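PDB 4HXF: peptidase S9 prolyl oligopeptidase catalytic domain-containing protein from Pyrococcus horikoshii, which probably acts as a serine peptidase of the acylaminoacyl peptidase kind, cleaving peptides within a self-compartmentalizing hexamer that selects its substrates. Local coordinates for residues 368-373 with 407-412; 379-384 with 602-607; 401-406 with 594-599. One frame throughout, in Å; residues are numbered along the deposited sequence.

The three contacts build one side of the alpha/beta hydrolase domain. Contact 1 pairs the chain at 368 with strand 409-413, whose other neighbour, strand 378-384, belongs to contact 2: the N of I381 hydrogen-bonds to the O of Y409 at 2.8 Å. Contacts 2 and 3 share helix 586-605, and their centres are about 9 Å apart. M403 of contact 3 reaches both of the others, its CE touching I381 CD1 at 3.8 Å and its O probably accepting the N of Y408. Contacts 1 and 3 have centres about 12 Å apart. All lie away from the inhibitor pocket, although F596 comes near, without touching, the probable nucleophile elbow around S466.

Contact 1: 368-373 with 407-412; sequences IKPEIK and GYYIVY
With chi1 at -83°, Y409 sets its CG opposite its own carbonyl carbon and swings the phenol toward residues 369-372, while K369, CG trans to the backbone N at chi1 -179° and fully stretched beyond, runs alongside that ring in the same direction. K369 CG lies 3.6 Å from Y409 CE2, and farther out K369 CE is 3.4 Å from Y409 OH. A lysine suits this margin because its methylenes can run beside the tyrosine while its ammonium group reaches on to Q454; the phenol hydroxyl is itself hydrogen-bonded to E452. P370 takes one face of the ring: its CD stands 3.9 Å from the Y409 centroid, 12° off the normal, a CH-pi contact made by a carbon that the adjoining nitrogen probably polarises. I372 crosses Y409 at about a right angle and brings CD1 to within 3.9 Å of Y409 CE1.

Beside these rings the backbones join. I368 and I410 form an antiparallel hydrogen-bonded pair, with I368 N giving to I410 O at 2.8 Å and I410 N giving to a lone pair of I368 O at 3.1 Å. The same I368 O also meets the CA hydrogen of Y409. Both isoleucines, branched at CB as suits a strand, point to one face of the sheet and touch through CB atoms 4.0 Å apart. P370 CB packs on the backbone of G407, which, with its positive phi, is the C-prime residue of the Schellman motif that ends helix 398-405, a backbone shape that a side chain would crowd. That helix covers the isoleucine face, A404 meeting I368 and M400 meeting I410, while F448 of helix 436-451 meets the Y409 ring and strand 378-384 hydrogen-bonds to the backbone of Y409.

Contact 2: 379-384 with 602-607; sequences PVIVFV and RKLKKY
Near its start, strand 378-384 meets the last turn of helix 586-605, a widened pi-type turn, where P379 CA and K605 CA are 5.9 Å apart and no hydrogen bond crosses between the segments. L604 does most of the bridging. Its CG is trans to the backbone N (chi1 -179°), which extends the side chain from the helix toward the strand, and chi2 near 65° leaves CD2 as the leading methyl. CD2 lies 3.5 Å from V380 O and 3.9 Å from I381 CG1, so one branch touches both the strand backbone and a strand side chain; a flexible, wholly apolar leucine fits this buried position. P379 adds a compact ring, its CB 4.4 Å from L604 CG and its CG 4.3 Å from K605 CA. K605 offers only its inner carbons to the proline, and its chain then leads away to an ammonium group paired with E601. Y408 also packs against P379, I381 and L604. A helix near the C-terminus laid by apolar side chains on an inner strand of a largely parallel sheet is the layered arrangement of the alpha/beta hydrolase fold.

Contact 3: 401-406 with 594-599; sequences QLMASK and KLFMEF
M403 approaches F596 obliquely and meets its ring at the edge, a Met-aromatic contact between two helices that lie side by side on one face of the alpha/beta hydrolase sheet. The axes of the segments 401-405 and 594-599 approach to 11.2 Å and run in roughly the same direction, crossing at -36°. M403 CG sits in the plane of the F596 ring, 3.8 Å from CE2, and M403 SD is 5.3 Å from the ring centroid, also toward the edge. The bend at chi2 (-57°) puts M403 SD 3.7 Å from M597 CB, and the further bend at chi3 turns M403 CE toward the M597 backbone. Methionine suits such a seam, since its unbranched, polarisable chain can fold to match both an aromatic edge and a helix surface. F596 is itself set edge-to-face against F600 and rests on I486 of strand 484-488.

M597 is modelled in two conformers, and the details of its outer atoms hold for one of them. In that copy the chain crosses both L402 and K406 at about right angles, its SD beside the leucine methyls and its CE beside the lysine end. K406 touches M597 with CE, at the end of its chain, while its ammonium group turns to the polar groups beyond. There K594 NZ forms a salt bridge with E598 OE2 at 3.0 Å, the ammonium nitrogen lying above the carboxylate plane, while E598 OE1 pairs with R602. The carboxylate charge probably eases the nearness of the two lysines. One water completes the link, accepting from K406 NZ at 2.6 Å and donating to E598 OE2 at 2.6 Å.

Contact 1: 368-373 with 407-412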
ATOM      1  N   ILE A 368      48.812  -3.384  24.805  1.00 15.97           N
ATOM      2  CA  ILE A 368      49.089  -3.705  23.415  1.00 17.80           C
ATOM      3  C   ILE A 368      49.961  -2.625  22.848  1.00 17.21           C
ATOM      4  O   ILE A 368      49.704  -1.440  22.995  1.00 17.70           O
ATOM      5  CB  ILE A 368      47.809  -3.789  22.559  1.00 17.98           C
ATOM      6  CG1 ILE A 368      46.891  -4.938  23.005  1.00 19.15           C
ATOM      7  CG2 ILE A 368      48.153  -3.881  21.080  1.00 16.21           C
ATOM      8  CD1 ILE A 368      45.442  -4.840  22.551  1.00 18.73           C
ATOM      9  N   LYS A 369      51.024  -3.062  22.192  1.00 16.90           N
ATOM     10  CA  LYS A 369      52.017  -2.160  21.546  1.00 18.44           C
ATOM     11  C   LYS A 369      51.756  -2.133  20.015  1.00 19.58           C
ATOM     12  O   LYS A 369      51.587  -3.196  19.367  1.00 20.63           O
ATOM     13  CB  LYS A 369      53.447  -2.603  21.833  1.00 21.17           C
ATOM     14  CG  LYS A 369      54.444  -1.659  21.197  1.00 21.95           C
ATOM     15  CD  LYS A 369      55.840  -2.228  21.416  1.00 22.11           C
ATOM     16  CE  LYS A 369      56.945  -1.249  21.040  1.00 25.10           C
ATOM     17  NZ  LYS A 369      58.398  -1.705  21.270  1.00 24.64           N
ATOM     18  N   PRO A 370      51.529  -0.910  19.463  1.00 19.08           N
ATOM     19  CA  PRO A 370      51.288  -0.779  18.032  1.00 18.46           C
ATOM     20  C   PRO A 370      52.580  -0.927  17.248  1.00 21.44           C
ATOM     21  O   PRO A 370      53.672  -0.993  17.822  1.00 22.54           O
ATOM     22  CB  PRO A 370      50.756   0.658  17.937  1.00 18.85           C
ATOM     23  CG  PRO A 370      51.561   1.371  18.944  1.00 19.51           C
ATOM     24  CD  PRO A 370      51.574   0.418  20.112  1.00 17.32           C
ATOM     25  N   GLU A 371      52.426  -1.065  15.950  1.00 24.13           N
ATOM     26  CA  GLU A 371      53.565  -1.145  14.983  1.00 31.55           C
ATOM     27  C   GLU A 371      54.106   0.258  15.019  1.00 33.31           C
ATOM     28  O   GLU A 371      53.384   1.304  14.876  1.00 48.59           O
ATOM     29  CB  GLU A 371      53.079  -1.643  13.589  1.00 30.58           C
ATOM     30  N   ILE A 372      55.248   0.328  15.650  1.00 33.90           N
ATOM     31  CA  ILE A 372      56.056   1.462  15.573  1.00 33.62           C
ATOM     32  C   ILE A 372      57.513   0.870  15.414  1.00 39.96           C
ATOM     33  O   ILE A 372      57.812  -0.331  15.778  1.00 40.41           O
ATOM     34  CB  ILE A 372      55.940   2.468  16.761  1.00 32.56           C
ATOM     35  CG1 ILE A 372      55.871   1.720  18.136  1.00 33.96           C
ATOM     36  CG2 ILE A 372      54.685   3.318  16.499  1.00 43.20           C
ATOM     37  CD1 ILE A 372      55.837   2.466  19.491  1.00 28.66           C
ATOM     38  N   LYS A 373      58.386   1.728  14.908  1.00 38.34           N
ATOM     39  CA  LYS A 373      59.854   1.381  14.757  1.00 45.50           C
ATOM     40  C   LYS A 373      60.649   1.847  15.971  1.00 48.92           C
ATOM     41  O   LYS A 373      60.128   2.634  16.745  1.00 41.08           O
ATOM     42  CB  LYS A 373      60.451   1.969  13.454  1.00 49.32           C
ATOM     43  N   GLY A 407      47.788   2.893  15.573  1.00 19.15           N
ATOM     44  CA  GLY A 407      49.074   3.419  16.026  1.00 18.90           C
ATOM     45  C   GLY A 407      49.036   3.821  17.509  1.00 17.78           C
ATOM     46  O   GLY A 407      49.924   4.559  17.968  1.00 19.21           O
ATOM     47  N   TYR A 408      48.072   3.288  18.260  1.00 16.28           N
ATOM     48  CA  TYR A 408      47.991   3.577  19.708  1.00 17.01           C
ATOM     49  C   TYR A 408      48.407   2.400  20.594  1.00 15.87           C
ATOM     50  O   TYR A 408      48.065   1.263  20.305  1.00 17.44           O
ATOM     51  CB  TYR A 408      46.588   4.009  20.177  1.00 16.03           C
ATOM     52  CG  TYR A 408      45.939   5.205  19.515  1.00 16.83           C
ATOM     53  CD1 TYR A 408      45.413   5.153  18.219  1.00 17.69           C
ATOM     54  CD2 TYR A 408      45.907   6.435  20.170  1.00 17.10           C
ATOM     55  CE1 TYR A 408      44.883   6.257  17.579  1.00 18.89           C
ATOM     56  CE2 TYR A 408      45.357   7.551  19.512  1.00 16.77           C
ATOM     57  CZ  TYR A 408      44.832   7.452  18.291  1.00 18.23           C
ATOM     58  OH  TYR A 408      44.277   8.550  17.689  1.00 19.71           O
ATOM     59  N   TYR A 409      49.169   2.707  21.626  1.00 16.06           N
ATOM     60  CA  TYR A 409      49.241   1.797  22.770  1.00 15.59           C
ATOM     61  C   TYR A 409      47.856   1.705  23.388  1.00 15.96           C
ATOM     62  O   TYR A 409      47.144   2.699  23.505  1.00 16.15           O
ATOM     63  CB  TYR A 409      50.189   2.301  23.854  1.00 16.09           C
ATOM     64  CG  TYR A 409      51.660   1.976  23.612  1.00 17.81           C
ATOM     65  CD1 TYR A 409      52.479   2.905  22.977  1.00 18.50           C
ATOM     66  CD2 TYR A 409      52.212   0.772  24.048  1.00 18.62           C
ATOM     67  CE1 TYR A 409      53.851   2.676  22.849  1.00 20.60           C
ATOM     68  CE2 TYR A 409      53.557   0.518  23.895  1.00 20.15           C
ATOM     69  CZ  TYR A 409      54.365   1.484  23.290  1.00 20.20           C
ATOM     70  OH  TYR A 409      55.731   1.138  23.200  1.00 21.20           O
ATOM     71  N   ILE A 410      47.530   0.534  23.881  1.00 15.75           N
ATOM     72  CA  ILE A 410      46.297   0.272  24.626  1.00 14.34           C
ATOM     73  C   ILE A 410      46.757  -0.289  25.988  1.00 14.54           C
ATOM     74  O   ILE A 410      47.632  -1.193  26.053  1.00 16.00           O
ATOM     75  CB  ILE A 410      45.480  -0.833  23.926  1.00 15.15           C
ATOM     76  CG1 ILE A 410      45.323  -0.550  22.410  1.00 15.76           C
ATOM     77  CG2 ILE A 410      44.149  -1.079  24.607  1.00 14.80           C
ATOM     78  CD1 ILE A 410      44.619   0.789  22.071  1.00 13.94           C
ATOM     79  N   VAL A 411      46.207   0.300  27.047  1.00 15.23           N
ATOM     80  CA  VAL A 411      46.565  -0.163  28.398  1.00 16.30           C
ATOM     81  C   VAL A 411      45.309  -0.319  29.217  1.00 16.04           C
ATOM     82  O   VAL A 411      44.408   0.486  29.181  1.00 14.22           O
ATOM     83  CB  VAL A 411      47.611   0.726  29.088  1.00 19.37           C
ATOM     84  CG1 VAL A 411      47.205   2.102  29.320  1.00 23.75           C
ATOM     85  CG2 VAL A 411      48.065   0.079  30.459  1.00 19.79           C
ATOM     86  N   TYR A 412      45.258  -1.362  30.011  1.00 14.93           N
ATOM     87  CA  TYR A 412      44.055  -1.647  30.805  1.00 14.04           C
ATOM     88  C   TYR A 412      44.382  -2.619  31.993  1.00 13.78           C
ATOM     89  O   TYR A 412      45.289  -3.469  31.879  1.00 16.39           O
ATOM     90  CB  TYR A 412      42.971  -2.237  29.922  1.00 14.95           C
ATOM     91  CG  TYR A 412      43.248  -3.525  29.136  1.00 14.99           C
ATOM     92  CD1 TYR A 412      43.770  -3.512  27.856  1.00 19.03           C
ATOM     93  CD2 TYR A 412      43.004  -4.743  29.695  1.00 16.16           C
ATOM     94  CE1 TYR A 412      44.012  -4.694  27.218  1.00 19.06           C
ATOM     95  CE2 TYR A 412      43.203  -5.952  28.975  1.00 17.90           C
ATOM     96  CZ  TYR A 412      43.690  -5.855  27.712  1.00 20.21           C
ATOM     97  OH  TYR A 412      43.876  -7.082  27.078  1.00 28.97           O
TER

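Contact 2: 379-384 with 602-607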
ATOM      1  N   PRO A 379      51.080   7.499  20.988  1.00 16.69           N
ATOM      2  CA  PRO A 379      50.081   7.855  21.989  1.00 16.97           C
ATOM      3  C   PRO A 379      49.487   6.601  22.671  1.00 16.40           C
ATOM      4  O   PRO A 379      49.622   5.466  22.150  1.00 16.69           O
ATOM      5  CB  PRO A 379      49.032   8.662  21.212  1.00 18.39           C
ATOM      6  CG  PRO A 379      49.117   8.038  19.822  1.00 17.82           C
ATOM      7  CD  PRO A 379      50.554   7.637  19.624  1.00 17.21           C
ATOM      8  N   VAL A 380      48.768   6.840  23.765  1.00 16.73           N
ATOM      9  CA  VAL A 380      48.290   5.770  24.656  1.00 16.75           C
ATOM     10  C   VAL A 380      46.818   5.993  24.927  1.00 16.19           C
ATOM     11  O   VAL A 380      46.473   7.043  25.353  1.00 15.35           O
ATOM     12  CB  VAL A 380      49.103   5.761  25.993  1.00 17.76           C
ATOM     13  CG1 VAL A 380      48.661   4.612  26.910  1.00 17.99           C
ATOM     14  CG2 VAL A 380      50.655   5.708  25.690  1.00 15.75           C
ATOM     15  N   ILE A 381      46.003   4.940  24.819  1.00 15.38           N
ATOM     16  CA  ILE A 381      44.639   4.962  25.313  1.00 14.96           C
ATOM     17  C   ILE A 381      44.496   3.996  26.501  1.00 15.09           C
ATOM     18  O   ILE A 381      44.768   2.748  26.328  1.00 15.54           O
ATOM     19  CB  ILE A 381      43.610   4.528  24.278  1.00 15.68           C
ATOM     20  CG1 ILE A 381      43.714   5.488  23.053  1.00 15.45           C
ATOM     21  CG2 ILE A 381      42.184   4.678  24.845  1.00 14.50           C
ATOM     22  CD1 ILE A 381      42.901   5.074  21.802  1.00 16.95           C
ATOM     23  N   VAL A 382      44.074   4.555  27.629  1.00 14.41           N
ATOM     24  CA  VAL A 382      43.749   3.772  28.818  1.00 13.52           C
ATOM     25  C   VAL A 382      42.279   3.390  28.744  1.00 14.17           C
ATOM     26  O   VAL A 382      41.413   4.300  28.657  1.00 14.00           O
ATOM     27  CB  VAL A 382      44.043   4.524  30.090  1.00 13.36           C
ATOM     28  CG1 VAL A 382      43.702   3.654  31.346  1.00 15.21           C
ATOM     29  CG2 VAL A 382      45.548   4.909  30.136  1.00 15.41           C
ATOM     30  N   PHE A 383      41.978   2.070  28.795  1.00 12.80           N
ATOM     31  CA  PHE A 383      40.618   1.637  28.863  1.00 12.56           C
ATOM     32  C   PHE A 383      40.259   1.184  30.300  1.00 13.22           C
ATOM     33  O   PHE A 383      41.075   0.522  30.931  1.00 14.55           O
ATOM     34  CB  PHE A 383      40.348   0.430  27.961  1.00 12.59           C
ATOM     35  CG  PHE A 383      40.200   0.774  26.493  1.00 12.80           C
ATOM     36  CD1 PHE A 383      38.941   0.669  25.883  1.00 12.06           C
ATOM     37  CD2 PHE A 383      41.298   1.135  25.728  1.00 14.71           C
ATOM     38  CE1 PHE A 383      38.834   0.931  24.531  1.00 13.07           C
ATOM     39  CE2 PHE A 383      41.208   1.389  24.344  1.00 14.35           C
ATOM     40  CZ  PHE A 383      39.950   1.303  23.784  1.00 13.82           C
ATOM     41  N   VAL A 384      39.057   1.535  30.750  1.00 13.68           N
ATOM     42  CA  VAL A 384      38.598   1.134  32.060  1.00 11.92           C
ATOM     43  C   VAL A 384      37.331   0.362  31.914  1.00 13.30           C
ATOM     44  O   VAL A 384      36.308   0.841  31.361  1.00 12.88           O
ATOM     45  CB  VAL A 384      38.310   2.403  32.959  1.00 12.10           C
ATOM     46  CG1 VAL A 384      37.817   1.966  34.390  1.00 11.25           C
ATOM     47  CG2 VAL A 384      39.599   3.274  33.033  1.00 13.08           C
ATOM     48  N   ARG A 602      41.847  13.254  16.593  1.00 18.34           N
ATOM     49  CA  ARG A 602      41.817  14.705  16.527  1.00 18.70           C
ATOM     50  C   ARG A 602      42.034  15.420  17.856  1.00 19.16           C
ATOM     51  O   ARG A 602      42.149  16.701  17.846  1.00 18.00           O
ATOM     52  CB  ARG A 602      40.552  15.191  15.806  1.00 18.82           C
ATOM     53  CG  ARG A 602      40.457  14.702  14.361  1.00 20.23           C
ATOM     54  CD  ARG A 602      39.062  14.784  13.799  1.00 23.22           C
ATOM     55  NE  ARG A 602      38.994  14.189  12.474  1.00 24.77           N
ATOM     56  CZ  ARG A 602      39.161  14.811  11.304  1.00 27.93           C
ATOM     57  NH1 ARG A 602      39.436  16.106  11.204  1.00 30.38           N
ATOM     58  NH2 ARG A 602      38.995  14.077  10.173  1.00 28.82           N
ATOM     59  N   LYS A 603      42.064  14.659  18.978  1.00 16.99           N
ATOM     60  CA  LYS A 603      42.230  15.256  20.254  1.00 18.61           C
ATOM     61  C   LYS A 603      43.405  14.682  21.035  1.00 19.26           C
ATOM     62  O   LYS A 603      43.950  15.334  21.951  1.00 20.64           O
ATOM     63  CB  LYS A 603      40.906  15.180  21.073  1.00 19.38           C
ATOM     64  CG  LYS A 603      39.761  15.948  20.378  1.00 18.71           C
ATOM     65  CD  LYS A 603      39.876  17.428  20.359  1.00 19.41           C
ATOM     66  CE  LYS A 603      38.819  18.008  19.451  1.00 21.54           C
ATOM     67  NZ  LYS A 603      38.984  19.459  19.300  1.00 21.22           N
ATOM     68  N   LEU A 604      43.773  13.468  20.705  1.00 17.78           N
ATOM     69  CA  LEU A 604      44.827  12.761  21.425  1.00 16.99           C
ATOM     70  C   LEU A 604      46.112  12.587  20.587  1.00 17.53           C
ATOM     71  O   LEU A 604      47.193  13.063  20.980  1.00 18.57           O
ATOM     72  CB  LEU A 604      44.376  11.389  21.995  1.00 16.60           C
ATOM     73  CG  LEU A 604      45.422  10.628  22.768  1.00 16.93           C
ATOM     74  CD1 LEU A 604      45.866  11.330  24.073  1.00 17.79           C
ATOM     75  CD2 LEU A 604      44.928   9.203  23.108  1.00 16.92           C
ATOM     76  N   LYS A 605      45.997  11.940  19.434  1.00 18.42           N
ATOM     77  CA  LYS A 605      47.181  11.725  18.611  1.00 19.43           C
ATOM     78  C   LYS A 605      47.790  13.080  18.179  1.00 20.93           C
ATOM     79  O   LYS A 605      49.030  13.271  18.209  1.00 22.49           O
ATOM     80  CB  LYS A 605      46.748  10.900  17.373  1.00 19.99           C
ATOM     81  CG  LYS A 605      47.900  10.587  16.454  1.00 22.64           C
ATOM     82  CD  LYS A 605      47.509   9.813  15.199  1.00 22.41           C
ATOM     83  CE  LYS A 605      47.442   8.259  15.484  1.00 21.37           C
ATOM     84  NZ  LYS A 605      46.761   7.474  14.370  1.00 22.74           N
ATOM     85  N   LYS A 606      46.901  13.981  17.751  1.00 20.18           N
ATOM     86  CA  LYS A 606      47.306  15.361  17.359  1.00 24.68           C
ATOM     87  C   LYS A 606      46.138  16.309  17.549  1.00 29.48           C
ATOM     88  O   LYS A 606      45.193  16.319  16.675  1.00 34.04           O
ATOM     89  CB  LYS A 606      47.727  15.379  15.877  1.00 28.02           C
ATOM     90  N   TYR A 607      46.268  17.201  18.535  1.00 27.53           N
ATOM     91  CA  TYR A 607      45.144  18.077  18.900  1.00 24.00           C
ATOM     92  C   TYR A 607      44.842  19.067  17.786  1.00 25.39           C
ATOM     93  O   TYR A 607      45.720  19.765  17.293  1.00 26.11           O
ATOM     94  CB  TYR A 607      45.396  18.859  20.191  1.00 25.98           C
ATOM     95  CG  TYR A 607      44.233  19.784  20.544  1.00 24.22           C
ATOM     96  CD1 TYR A 607      43.132  19.304  21.264  1.00 22.60           C
ATOM     97  CD2 TYR A 607      44.191  21.102  20.089  1.00 24.47           C
ATOM     98  CE1 TYR A 607      42.043  20.144  21.524  1.00 23.07           C
ATOM     99  CE2 TYR A 607      43.123  21.936  20.348  1.00 27.50           C
ATOM    100  CZ  TYR A 607      42.057  21.461  21.100  1.00 25.45           C
ATOM    101  OH  TYR A 607      40.979  22.255  21.368  1.00 24.16           O
TER

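Contact 3: 401-406 with 594-599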
ATOM      1  N   GLN A 401      41.598  -3.602  19.430  1.00 16.30           N
ATOM      2  CA  GLN A 401      42.241  -4.003  18.207  1.00 15.97           C
ATOM      3  C   GLN A 401      42.268  -2.941  17.159  1.00 15.70           C
ATOM      4  O   GLN A 401      43.317  -2.666  16.543  1.00 15.15           O
ATOM      5  CB  GLN A 401      41.672  -5.275  17.597  1.00 17.18           C
ATOM      6  CG  GLN A 401      41.688  -6.481  18.514  1.00 17.25           C
ATOM      7  CD  GLN A 401      43.098  -6.951  18.760  1.00 17.87           C
ATOM      8  OE1 GLN A 401      43.867  -7.071  17.811  1.00 19.26           O
ATOM      9  NE2 GLN A 401      43.439  -7.194  20.021  1.00 18.62           N
ATOM     10  N   LEU A 402      41.135  -2.250  17.017  1.00 15.46           N
ATOM     11  CA  LEU A 402      41.008  -1.166  16.069  1.00 15.59           C
ATOM     12  C   LEU A 402      41.985  -0.022  16.385  1.00 15.36           C
ATOM     13  O   LEU A 402      42.742   0.389  15.485  1.00 16.34           O
ATOM     14  CB  LEU A 402      39.605  -0.570  16.175  1.00 15.72           C
ATOM     15  CG  LEU A 402      39.279   0.666  15.315  1.00 16.39           C
ATOM     16  CD1 LEU A 402      39.488   0.552  13.810  1.00 17.60           C
ATOM     17  CD2 LEU A 402      37.860   1.187  15.724  1.00 17.08           C
ATOM     18  N   MET A 403      42.044   0.419  17.641  1.00 14.66           N
ATOM     19  CA  MET A 403      42.964   1.507  17.970  1.00 15.68           C
ATOM     20  C   MET A 403      44.433   1.158  17.922  1.00 16.41           C
ATOM     21  O   MET A 403      45.308   1.932  17.545  1.00 15.76           O
ATOM     22  CB  MET A 403      42.523   2.270  19.199  1.00 16.51           C
ATOM     23  CG  MET A 403      41.119   2.792  19.180  1.00 15.72           C
ATOM     24  SD  MET A 403      40.730   3.867  17.807  1.00 16.67           S
ATOM     25  CE  MET A 403      41.579   5.407  18.272  1.00 17.51           C
ATOM     26  N   ALA A 404      44.725  -0.122  18.280  1.00 14.66           N
ATOM     27  CA  ALA A 404      46.076  -0.587  18.112  1.00 16.85           C
ATOM     28  C   ALA A 404      46.539  -0.495  16.660  1.00 17.34           C
ATOM     29  O   ALA A 404      47.673  -0.095  16.358  1.00 18.17           O
ATOM     30  CB  ALA A 404      46.230  -2.052  18.600  1.00 17.20           C
ATOM     31  N   SER A 405      45.625  -0.883  15.767  1.00 17.75           N
ATOM     32  CA  SER A 405      45.887  -0.851  14.344  1.00 17.92           C
ATOM     33  C   SER A 405      46.132   0.601  13.830  1.00 17.79           C
ATOM     34  O   SER A 405      46.769   0.758  12.811  1.00 17.89           O
ATOM     35  CB  SER A 405      44.807  -1.513  13.529  1.00 19.81           C
ATOM     36  OG  SER A 405      43.712  -0.654  13.341  1.00 20.22           O
ATOM     37  N   LYS A 406      45.588   1.580  14.517  1.00 18.57           N
ATOM     38  CA  LYS A 406      45.759   2.985  14.182  1.00 19.36           C
ATOM     39  C   LYS A 406      46.929   3.661  14.918  1.00 20.64           C
ATOM     40  O   LYS A 406      47.058   4.885  14.863  1.00 22.06           O
ATOM     41  CB  LYS A 406      44.466   3.758  14.435  1.00 20.20           C
ATOM     42  CG  LYS A 406      43.355   3.197  13.590  1.00 22.56           C
ATOM     43  CD  LYS A 406      42.110   3.808  13.968  1.00 27.90           C
ATOM     44  CE  LYS A 406      42.041   5.279  13.468  1.00 32.44           C
ATOM     45  NZ  LYS A 406      42.133   5.374  11.959  1.00 34.32           N
ATOM     46  N   LYS A 594      33.174   5.218  14.473  1.00 15.32           N
ATOM     47  CA  LYS A 594      33.868   6.204  13.680  1.00 17.18           C
ATOM     48  C   LYS A 594      34.057   7.482  14.539  1.00 16.47           C
ATOM     49  O   LYS A 594      35.140   8.130  14.571  1.00 16.61           O
ATOM     50  CB  LYS A 594      33.028   6.516  12.455  1.00 19.78           C
ATOM     51  CG  LYS A 594      33.649   7.609  11.604  1.00 20.20           C
ATOM     52  CD  LYS A 594      35.048   7.278  11.086  1.00 24.13           C
ATOM     53  CE  LYS A 594      35.512   8.221   9.968  1.00 28.94           C
ATOM     54  NZ  LYS A 594      36.936   8.045   9.516  1.00 27.87           N
ATOM     55  N   LEU A 595      33.033   7.839  15.359  1.00 14.17           N
ATOM     56  CA  LEU A 595      33.159   8.969  16.325  0.50 14.88           C
ATOM     57  C   LEU A 595      34.303   8.741  17.316  1.00 15.35           C
ATOM     58  O   LEU A 595      35.117   9.625  17.587  1.00 14.68           O
ATOM     59  CB  LEU A 595      31.876   9.225  17.133  0.50 14.92           C
ATOM     60  CG  LEU A 595      30.648   9.817  16.452  0.50 15.45           C
ATOM     61  CD1 LEU A 595      29.427   9.749  17.373  0.50 15.33           C
ATOM     62  CD2 LEU A 595      30.996  11.272  16.064  0.50 15.81           C
ATOM     63  N   PHE A 596      34.343   7.524  17.860  1.00 14.53           N
ATOM     64  CA  PHE A 596      35.311   7.167  18.852  1.00 14.63           C
ATOM     65  C   PHE A 596      36.702   7.319  18.255  1.00 15.66           C
ATOM     66  O   PHE A 596      37.599   7.959  18.838  1.00 14.95           O
ATOM     67  CB  PHE A 596      35.035   5.727  19.257  1.00 14.50           C
ATOM     68  CG  PHE A 596      35.949   5.134  20.337  1.00 14.67           C
ATOM     69  CD1 PHE A 596      35.527   5.057  21.655  1.00 16.01           C
ATOM     70  CD2 PHE A 596      37.176   4.554  20.004  1.00 16.82           C
ATOM     71  CE1 PHE A 596      36.338   4.523  22.634  1.00 18.02           C
ATOM     72  CE2 PHE A 596      37.962   3.944  20.960  1.00 19.05           C
ATOM     73  CZ  PHE A 596      37.561   3.987  22.298  1.00 18.41           C
ATOM     74  N   MET A 597      36.933   6.726  17.090  1.00 15.23           N
ATOM     75  CA  MET A 597      38.273   6.766  16.547  0.50 16.35           C
ATOM     76  C   MET A 597      38.659   8.183  16.139  1.00 17.65           C
ATOM     77  O   MET A 597      39.804   8.579  16.398  1.00 18.33           O
ATOM     78  CB  MET A 597      38.499   5.676  15.441  0.50 18.85           C
ATOM     79  CG  MET A 597      37.716   5.828  14.184  0.50 19.16           C
ATOM     80  SD  MET A 597      37.513   4.208  13.257  0.50 25.96           S
ATOM     81  CE  MET A 597      38.297   4.877  11.822  0.50 18.72           C
ATOM     82  N   GLU A 598      37.739   8.931  15.568  1.00 16.40           N
ATOM     83  CA  GLU A 598      38.092  10.274  15.159  1.00 16.96           C
ATOM     84  C   GLU A 598      38.322  11.268  16.272  1.00 16.31           C
ATOM     85  O   GLU A 598      39.191  12.130  16.170  1.00 15.77           O
ATOM     86  CB  GLU A 598      37.069  10.854  14.179  1.00 16.18           C
ATOM     87  CG  GLU A 598      37.051  10.135  12.829  1.00 21.42           C
ATOM     88  CD  GLU A 598      38.411  10.152  12.135  1.00 30.94           C
ATOM     89  OE1 GLU A 598      39.076  11.238  12.179  1.00 28.57           O
ATOM     90  OE2 GLU A 598      38.856   9.071  11.599  1.00 29.55           O
ATOM     91  N   PHE A 599      37.618  11.107  17.375  1.00 16.34           N
ATOM     92  CA  PHE A 599      37.858  11.965  18.567  1.00 15.18           C
ATOM     93  C   PHE A 599      39.261  11.769  19.074  1.00 15.49           C
ATOM     94  O   PHE A 599      39.998  12.704  19.281  1.00 16.11           O
ATOM     95  CB  PHE A 599      36.819  11.764  19.632  1.00 14.85           C
ATOM     96  CG  PHE A 599      36.815  12.829  20.675  1.00 15.00           C
ATOM     97  CD1 PHE A 599      36.214  14.056  20.384  1.00 15.24           C
ATOM     98  CD2 PHE A 599      37.465  12.639  21.910  1.00 15.54           C
ATOM     99  CE1 PHE A 599      36.186  15.041  21.358  1.00 14.68           C
ATOM    100  CE2 PHE A 599      37.520  13.671  22.828  1.00 14.68           C
ATOM    101  CZ  PHE A 599      36.857  14.864  22.556  1.00 15.37           C
TER
HETATM  102  O   HOH W   1      41.036   7.630  11.303  1.00 46.37           O